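Local coordinates for protein alpha-fucosidase GH29 (Fusarium graminearum, PDB 4PSR) that hydrolyses alpha-L-fucosides, and probably releases the alpha-1,6-linked fucose joined to the reducing-end N-acetylglucosamine of glycoprotein glycans, at residues A173-Q181 against C235-V244; Y319-L330 against E354-F365. All coordinates share one frame; numbering follows the deposited sequence.

Along the chain the two contacts come one after the other: contact 1 closes before contact 2 opens, so they neither nest nor cross. Contact 1 brings 235-244 back against 173-181, closing a 53-residue excursion, about half of it helix, that contains barrel strand 222-225; it joins the loop regions that follow the third and fourth strands of the eight-stranded barrel, on the fucose side. Contact 2 closes a shorter loop of 23 intervening residues, which holds strand 337-343, and packs helix 354-365 on helix 322-330 at the outside of the barrel. The contact centres lie 35 Å apart and the nearest atoms about 20 Å, so each fastens a separate part of the same barrel.

Contact 1. Residues A173-Q181 against C235-V244; sequences AYNYNGFFQ and CGSFEGPCAV
With chi1 of Asn177 at -82°, its CG sits beside its own backbone N and the amide is swung towards Ala243, while Phe238, with CG opposite its backbone N (chi1 -176°), lays its ring against Gly178. The Asn177 amide works with both ends. ND2 gives one N-H to Ala243 O at 3.0 Å and the other, in the amide plane, to Ala173 O within its own segment; each carbonyl is approached from above its plane. OD1 receives a weak bond from Ala243 N at 3.3 Å and a stronger one from Arg200, so the group is gripped from several sides and its flip is settled.

Gly178 has no side chain to keep the Phe238 ring off, and its CA stands over the ring face as a CH-pi contact, 3.8 Å from the centroid; Gln181 CB leans on the same ring obliquely. Segment 173-181 follows barrel strand 165-170, and segment 235-244 lies in the loop after strand 222-225, so two neighbouring connections of the TIM barrel are joined here, on the side where the side chain of Tyr174 lies about 6 Å from the bound fucose.

The Cys235-Cys242 disulfide pins the second loop to itself, and Cys235 SG makes an oblique sulfur-aromatic contact with Tyr174, 3.7 Å from its CD1. At the outer end, Gln181 NE2 donates to Ser237 OG (3.0 Å, 152° at the hydrogen). A water accepts a hydrogen bond from Tyr174 OH (2.7 Å) and donates to Gln181 OE1 and Cys235 O, stitching both segments together; OE1 also meets Arg50. At the other end Val244 CG2 packs on Ala173 CB at 3.6 Å and touches the hydroxyl of Tyr176, which is hydrogen-bonded to Asp204 OD1.

Contact 2. Residues Y319-L330 against E354-F365; sequences YYSSKAMVHSLL and EQIKVLNDIGDF
Tyr319 leads this contact: its ring lies across the start of helix 354-365, with Glu354 CB meeting CD2 at 3.6 Å and Gln355 CG meeting CE1 at 3.4 Å, both obliquely. The Gln355 chain runs at about a right angle to the tyrosine, and its amide plane is turned 45° from the ring. From there NE2 donates to Tyr319 OH at 3.0 Å, while OE1 accepts from Ser344 N, so the amide is held by both ends. A water in the ring plane at its edge hydrogen-bonds to Tyr319 OH and donates only weakly to Glu354 OE1.

Ser322, in the first turn of helix 322-330, is where the backbones come closest, its CA 4.9 Å from that of Val358. Its OG donates to Asp361 OD2 at 2.6 Å through the anti lone pair, although Ser322 has two deposited conformers and this bond belongs to one of them, so it is less certain. The syn lone pair of the same oxygen takes Lys357 NZ in a salt bridge at 2.9 Å.

Further along, Val326 touches both Ile362 and Phe365. With its CG1 set opposite the backbone N (chi1 167°), that methyl stands over the centre of the Phe365 ring, 3.8 Å from the centroid, as a CH-pi contact, while CG2 touches Ile362 CG1, the two side chains running antiparallel alongside each other. Met325 CB and CG pack on Ile362 and Val358, and beneath them Met325 and Ile362 both reach Leu341 of strand 337-343. The axes approach to 9.3 Å and cross at -45°, a pair of neighbouring outer helices flanking the last strand of a (beta/alpha)8, or TIM, barrel.

Contact 1. Residues A173-Q181 against C235-V244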
# COMPACT_ATOMS: atom_id res chain seq x y z
N ALA A 173 15.79 -8.21 -6.11
CA ALA A 173 15.63 -9.38 -6.99
C ALA A 173 15.79 -9.04 -8.45
O ALA A 173 16.44 -9.81 -9.20
CB ALA A 173 14.29 -10.03 -6.77
N TYR A 174 15.21 -7.95 -8.93
CA TYR A 174 15.25 -7.68 -10.37
C TYR A 174 16.66 -7.29 -10.83
O TYR A 174 17.03 -7.42 -12.01
CB TYR A 174 14.20 -6.64 -10.77
CG TYR A 174 14.07 -6.35 -12.24
CD1 TYR A 174 14.09 -7.38 -13.19
CD2 TYR A 174 13.84 -5.06 -12.68
CE1 TYR A 174 13.95 -7.09 -14.52
CE2 TYR A 174 13.70 -4.77 -14.03
CZ TYR A 174 13.74 -5.80 -14.95
OH TYR A 174 13.59 -5.46 -16.28
N ASN A 175 17.49 -6.88 -9.87
CA ASN A 175 18.89 -6.57 -10.15
C ASN A 175 19.61 -7.61 -11.01
O ASN A 175 20.38 -7.23 -11.91
CB ASN A 175 19.64 -6.37 -8.81
CG ASN A 175 21.12 -6.23 -8.99
OD1 ASN A 175 21.86 -7.20 -8.78
ND2 ASN A 175 21.58 -5.06 -9.41
N TYR A 176 19.38 -8.89 -10.73
CA TYR A 176 20.04 -9.97 -11.45
C TYR A 176 19.08 -10.76 -12.30
O TYR A 176 19.46 -11.84 -12.80
CB TYR A 176 20.80 -10.89 -10.49
CG TYR A 176 20.00 -11.66 -9.45
CD1 TYR A 176 19.69 -11.08 -8.21
CD2 TYR A 176 19.63 -13.00 -9.66
CE1 TYR A 176 19.03 -11.79 -7.25
CE2 TYR A 176 18.93 -13.71 -8.69
CZ TYR A 176 18.66 -13.11 -7.48
OH TYR A 176 18.01 -13.81 -6.49
N ASN A 177 17.86 -10.25 -12.46
CA ASN A 177 16.82 -10.90 -13.29
C ASN A 177 16.44 -10.05 -14.48
O ASN A 177 15.39 -10.24 -15.06
CB ASN A 177 15.58 -11.28 -12.45
CG ASN A 177 15.76 -12.57 -11.71
OD1 ASN A 177 15.73 -13.65 -12.32
ND2 ASN A 177 15.94 -12.50 -10.41
N GLY A 178 17.30 -9.11 -14.87
CA GLY A 178 17.14 -8.39 -16.11
C GLY A 178 17.33 -6.89 -16.05
O GLY A 178 17.56 -6.27 -17.07
N PHE A 179 17.27 -6.28 -14.87
CA PHE A 179 17.36 -4.82 -14.81
C PHE A 179 18.55 -4.28 -15.59
O PHE A 179 18.41 -3.31 -16.34
CB PHE A 179 17.48 -4.38 -13.35
CG PHE A 179 17.40 -2.87 -13.14
CD1 PHE A 179 16.22 -2.18 -13.29
CD2 PHE A 179 18.53 -2.17 -12.72
CE1 PHE A 179 16.13 -0.81 -13.05
CE2 PHE A 179 18.44 -0.81 -12.47
CZ PHE A 179 17.26 -0.14 -12.64
N PHE A 180 19.71 -4.89 -15.39
CA PHE A 180 20.93 -4.42 -16.03
C PHE A 180 21.26 -5.24 -17.31
O PHE A 180 22.41 -5.37 -17.68
CB PHE A 180 22.09 -4.49 -15.04
CG PHE A 180 22.15 -3.33 -14.06
CD1 PHE A 180 22.20 -2.03 -14.51
CD2 PHE A 180 22.25 -3.58 -12.67
CE1 PHE A 180 22.32 -0.95 -13.62
CE2 PHE A 180 22.38 -2.48 -11.78
CZ PHE A 180 22.42 -1.20 -12.25
N GLN A 181 20.24 -5.74 -17.99
CA GLN A 181 20.49 -6.61 -19.16
C GLN A 181 21.32 -5.94 -20.26
O GLN A 181 22.00 -6.65 -21.02
CB GLN A 181 19.15 -7.11 -19.74
CG GLN A 181 18.30 -6.06 -20.40
CD GLN A 181 16.98 -6.62 -20.83
OE1 GLN A 181 15.96 -6.41 -20.20
NE2 GLN A 181 16.99 -7.36 -21.94
N CYS A 235 9.80 -9.85 -16.54
CA CYS A 235 11.17 -9.34 -16.66
C CYS A 235 11.55 -9.02 -18.12
O CYS A 235 12.71 -9.14 -18.57
CB CYS A 235 12.16 -10.33 -16.02
SG CYS A 235 12.14 -10.36 -14.23
N GLY A 236 10.54 -8.60 -18.88
CA GLY A 236 10.78 -8.09 -20.21
C GLY A 236 11.45 -9.13 -21.09
O GLY A 236 11.06 -10.31 -21.05
N SER A 237 12.46 -8.72 -21.84
CA SER A 237 13.08 -9.58 -22.82
C SER A 237 14.24 -10.42 -22.27
O SER A 237 14.80 -11.25 -22.98
CB SER A 237 13.57 -8.76 -24.01
OG SER A 237 14.67 -7.92 -23.68
N PHE A 238 14.63 -10.20 -21.02
CA PHE A 238 15.75 -10.95 -20.44
C PHE A 238 15.37 -12.42 -20.37
O PHE A 238 14.26 -12.75 -19.97
CB PHE A 238 16.06 -10.40 -19.05
CG PHE A 238 17.26 -11.02 -18.38
CD1 PHE A 238 18.54 -10.65 -18.74
CD2 PHE A 238 17.11 -11.90 -17.35
CE1 PHE A 238 19.64 -11.20 -18.08
CE2 PHE A 238 18.20 -12.45 -16.69
CZ PHE A 238 19.45 -12.09 -17.07
N GLU A 239 16.30 -13.28 -20.75
CA GLU A 239 16.06 -14.72 -20.68
C GLU A 239 16.41 -15.17 -19.27
O GLU A 239 17.57 -15.09 -18.85
CB GLU A 239 16.92 -15.48 -21.69
CG GLU A 239 16.65 -15.16 -23.15
CD GLU A 239 17.55 -15.95 -24.12
OE1 GLU A 239 18.50 -16.64 -23.68
OE2 GLU A 239 17.28 -15.89 -25.34
N GLY A 240 15.40 -15.61 -18.54
CA GLY A 240 15.57 -15.96 -17.14
C GLY A 240 14.22 -16.18 -16.48
O GLY A 240 13.18 -15.86 -17.07
N PRO A 241 14.24 -16.72 -15.26
CA PRO A 241 13.02 -17.10 -14.55
C PRO A 241 12.28 -15.94 -13.89
O PRO A 241 11.16 -16.15 -13.45
CB PRO A 241 13.52 -18.07 -13.49
CG PRO A 241 14.89 -17.65 -13.21
CD PRO A 241 15.44 -17.13 -14.52
N CYS A 242 12.89 -14.76 -13.82
CA CYS A 242 12.24 -13.60 -13.18
C CYS A 242 11.84 -14.02 -11.77
O CYS A 242 10.69 -13.88 -11.33
CB CYS A 242 11.01 -13.15 -14.01
SG CYS A 242 10.50 -11.43 -13.73
N ALA A 243 12.83 -14.58 -11.06
CA ALA A 243 12.60 -15.21 -9.78
C ALA A 243 13.85 -15.26 -8.92
O ALA A 243 14.97 -15.16 -9.43
CB ALA A 243 12.08 -16.67 -9.99
N VAL A 244 13.61 -15.47 -7.64
CA VAL A 244 14.62 -15.80 -6.63
C VAL A 244 14.45 -17.28 -6.28
O VAL A 244 13.35 -17.80 -6.18
CB VAL A 244 14.46 -14.92 -5.34
CG1 VAL A 244 15.43 -15.37 -4.25
CG2 VAL A 244 14.65 -13.44 -5.68
O HOH W 1 14.63 -7.34 -17.89
O HOH W 2 14.68 -13.15 -15.30

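Contact 2. Residues Y319-L330 against E354-F365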
# COMPACT_ATOMS: atom_id res chain seq x y z
N TYR A 319 3.69 17.14 -10.04
CA TYR A 319 3.11 16.51 -8.85
C TYR A 319 1.59 16.49 -8.90
O TYR A 319 0.94 17.34 -9.53
CB TYR A 319 3.51 17.32 -7.62
CG TYR A 319 5.02 17.44 -7.43
CD1 TYR A 319 5.76 16.34 -7.08
CD2 TYR A 319 5.66 18.64 -7.56
CE1 TYR A 319 7.11 16.42 -6.89
CE2 TYR A 319 7.03 18.73 -7.37
CZ TYR A 319 7.75 17.61 -7.02
OH TYR A 319 9.10 17.64 -6.80
N TYR A 320 1.03 15.52 -8.19
CA TYR A 320 -0.41 15.52 -7.96
C TYR A 320 -0.80 16.38 -6.77
O TYR A 320 0.05 16.87 -6.03
CB TYR A 320 -0.90 14.10 -7.78
CG TYR A 320 -0.82 13.31 -9.07
CD1 TYR A 320 -1.36 13.80 -10.25
CD2 TYR A 320 -0.18 12.09 -9.10
CE1 TYR A 320 -1.29 13.08 -11.45
CE2 TYR A 320 -0.11 11.35 -10.30
CZ TYR A 320 -0.66 11.86 -11.46
OH TYR A 320 -0.60 11.16 -12.67
N SER A 321 -2.10 16.61 -6.63
CA SER A 321 -2.61 17.50 -5.61
C SER A 321 -2.80 16.82 -4.25
O SER A 321 -2.93 15.59 -4.15
CB SER A 321 -3.97 18.06 -6.04
OG SER A 321 -4.95 17.03 -6.10
N SER A 322 -2.81 17.65 -3.21
CA SER A 322 -3.16 17.22 -1.85
C SER A 322 -4.50 16.49 -1.85
O SER A 322 -4.65 15.45 -1.23
CB SER A 322 -3.20 18.45 -0.93
OG SER A 322 -1.94 19.09 -0.94
N LYS A 323 -5.49 17.04 -2.54
CA LYS A 323 -6.82 16.48 -2.61
C LYS A 323 -6.77 15.06 -3.14
O LYS A 323 -7.38 14.17 -2.55
CB LYS A 323 -7.75 17.37 -3.44
CG LYS A 323 -9.17 16.82 -3.59
CD LYS A 323 -10.03 17.70 -4.51
CE LYS A 323 -10.27 19.07 -3.92
NZ LYS A 323 -10.95 19.02 -2.61
N ALA A 324 -6.05 14.85 -4.24
CA ALA A 324 -5.94 13.52 -4.82
C ALA A 324 -5.31 12.54 -3.84
O ALA A 324 -5.72 11.38 -3.77
CB ALA A 324 -5.11 13.57 -6.11
N MET A 325 -4.29 12.98 -3.11
CA MET A 325 -3.65 12.08 -2.15
C MET A 325 -4.57 11.70 -1.01
O MET A 325 -4.61 10.53 -0.62
CB MET A 325 -2.34 12.67 -1.64
CG MET A 325 -1.27 12.91 -2.71
SD MET A 325 -0.68 11.43 -3.54
CE MET A 325 -1.77 11.45 -4.95
N VAL A 326 -5.31 12.68 -0.49
CA VAL A 326 -6.24 12.41 0.60
C VAL A 326 -7.40 11.54 0.13
O VAL A 326 -7.77 10.57 0.82
CB VAL A 326 -6.73 13.71 1.24
CG1 VAL A 326 -7.93 13.48 2.16
CG2 VAL A 326 -5.57 14.37 2.01
N HIS A 327 -8.04 11.88 -1.00
CA HIS A 327 -9.10 11.03 -1.54
C HIS A 327 -8.62 9.61 -1.83
O HIS A 327 -9.33 8.65 -1.60
CB HIS A 327 -9.72 11.67 -2.78
CG HIS A 327 -10.47 12.92 -2.49
ND1 HIS A 327 -11.19 13.59 -3.45
CD2 HIS A 327 -10.61 13.64 -1.34
CE1 HIS A 327 -11.75 14.65 -2.91
NE2 HIS A 327 -11.42 14.71 -1.63
N SER A 328 -7.39 9.50 -2.32
CA SER A 328 -6.82 8.19 -2.61
C SER A 328 -6.67 7.40 -1.31
O SER A 328 -7.01 6.23 -1.27
CB SER A 328 -5.50 8.31 -3.36
OG SER A 328 -5.72 8.81 -4.67
N LEU A 329 -6.13 8.04 -0.26
CA LEU A 329 -5.99 7.37 1.02
C LEU A 329 -7.35 6.84 1.51
O LEU A 329 -7.45 5.71 1.95
CB LEU A 329 -5.39 8.35 2.03
CG LEU A 329 -5.33 7.83 3.48
CD1 LEU A 329 -4.47 6.56 3.58
CD2 LEU A 329 -4.80 8.92 4.39
N LEU A 330 -8.37 7.70 1.48
CA LEU A 330 -9.69 7.29 1.96
C LEU A 330 -10.23 6.11 1.16
O LEU A 330 -10.82 5.18 1.72
CB LEU A 330 -10.65 8.47 1.90
CG LEU A 330 -10.33 9.63 2.88
CD1 LEU A 330 -11.03 10.90 2.45
CD2 LEU A 330 -10.69 9.25 4.32
N GLU A 354 7.03 21.79 -3.00
CA GLU A 354 5.72 21.34 -3.44
C GLU A 354 5.33 20.03 -2.73
O GLU A 354 4.17 19.77 -2.42
CB GLU A 354 5.67 21.13 -4.96
CG GLU A 354 6.01 22.37 -5.78
CD GLU A 354 7.45 22.38 -6.31
OE1 GLU A 354 8.42 22.11 -5.53
OE2 GLU A 354 7.63 22.64 -7.51
N GLN A 355 6.32 19.18 -2.51
CA GLN A 355 6.06 17.92 -1.82
C GLN A 355 5.80 18.15 -0.35
O GLN A 355 4.93 17.50 0.25
CB GLN A 355 7.24 16.97 -2.03
CG GLN A 355 7.39 16.52 -3.48
CD GLN A 355 8.50 15.51 -3.63
OE1 GLN A 355 8.51 14.48 -2.94
NE2 GLN A 355 9.47 15.79 -4.49
N ILE A 356 6.57 19.04 0.26
CA ILE A 356 6.34 19.44 1.65
C ILE A 356 4.89 19.92 1.83
O ILE A 356 4.20 19.54 2.79
CB ILE A 356 7.37 20.50 2.10
CG1 ILE A 356 8.78 19.90 2.07
CG2 ILE A 356 7.03 21.01 3.50
CD1 ILE A 356 9.89 20.88 2.39
N LYS A 357 4.43 20.77 0.93
CA LYS A 357 3.06 21.27 1.02
C LYS A 357 2.01 20.14 0.96
O LYS A 357 1.06 20.13 1.74
CB LYS A 357 2.80 22.31 -0.07
CG LYS A 357 1.34 22.68 -0.31
CD LYS A 357 0.69 23.42 0.86
CE LYS A 357 -0.56 24.17 0.39
NZ LYS A 357 -1.27 23.47 -0.73
N VAL A 358 2.19 19.17 0.06
CA VAL A 358 1.28 18.04 0.02
C VAL A 358 1.31 17.27 1.35
O VAL A 358 0.26 16.94 1.88
CB VAL A 358 1.63 17.11 -1.16
CG1 VAL A 358 0.87 15.83 -1.10
CG2 VAL A 358 1.34 17.85 -2.48
N LEU A 359 2.50 16.99 1.89
CA LEU A 359 2.58 16.25 3.14
C LEU A 359 1.94 17.04 4.28
O LEU A 359 1.23 16.47 5.09
CB LEU A 359 4.05 15.96 3.49
CG LEU A 359 4.69 14.91 2.58
CD1 LEU A 359 6.18 14.92 2.74
CD2 LEU A 359 4.16 13.54 2.90
N ASN A 360 2.18 18.36 4.33
CA ASN A 360 1.56 19.21 5.35
C ASN A 360 0.02 19.14 5.26
O ASN A 360 -0.68 19.03 6.28
CB ASN A 360 1.96 20.67 5.16
CG ASN A 360 3.41 20.97 5.48
OD1 ASN A 360 4.14 20.21 6.11
ND2 ASN A 360 3.82 22.15 5.06
N ASP A 361 -0.51 19.17 4.04
CA ASP A 361 -1.95 19.12 3.82
C ASP A 361 -2.56 17.77 4.20
O ASP A 361 -3.65 17.71 4.76
CB ASP A 361 -2.32 19.39 2.35
CG ASP A 361 -2.11 20.84 1.92
OD1 ASP A 361 -1.98 21.71 2.81
OD2 ASP A 361 -2.11 21.09 0.69
N ILE A 362 -1.88 16.67 3.87
CA ILE A 362 -2.35 15.36 4.36
C ILE A 362 -2.39 15.35 5.90
O ILE A 362 -3.33 14.84 6.50
CB ILE A 362 -1.46 14.21 3.80
CG1 ILE A 362 -1.58 14.14 2.28
CG2 ILE A 362 -1.86 12.89 4.46
CD1 ILE A 362 -0.46 13.27 1.67
N GLY A 363 -1.34 15.87 6.51
CA GLY A 363 -1.27 15.93 7.97
C GLY A 363 -2.37 16.77 8.61
O GLY A 363 -2.88 16.41 9.65
N ASP A 364 -2.72 17.88 7.98
CA ASP A 364 -3.83 18.70 8.47
C ASP A 364 -5.11 17.87 8.44
O ASP A 364 -5.89 17.88 9.40
CB ASP A 364 -4.00 19.93 7.59
CG ASP A 364 -2.96 21.02 7.86
OD1 ASP A 364 -2.15 20.88 8.80
OD2 ASP A 364 -2.97 22.03 7.13
N PHE A 365 -5.33 17.15 7.34
CA PHE A 365 -6.52 16.29 7.25
C PHE A 365 -6.56 15.22 8.33
O PHE A 365 -7.56 15.06 9.02
CB PHE A 365 -6.63 15.62 5.86
CG PHE A 365 -7.84 14.73 5.76
CD1 PHE A 365 -9.08 15.29 5.49
CD2 PHE A 365 -7.77 13.38 6.00
CE1 PHE A 365 -10.22 14.53 5.43
CE2 PHE A 365 -8.92 12.61 5.96
CZ PHE A 365 -10.15 13.18 5.68
O HOH W 3 10.14 20.03 -7.51
O HOH W 4 -0.75 21.27 -2.52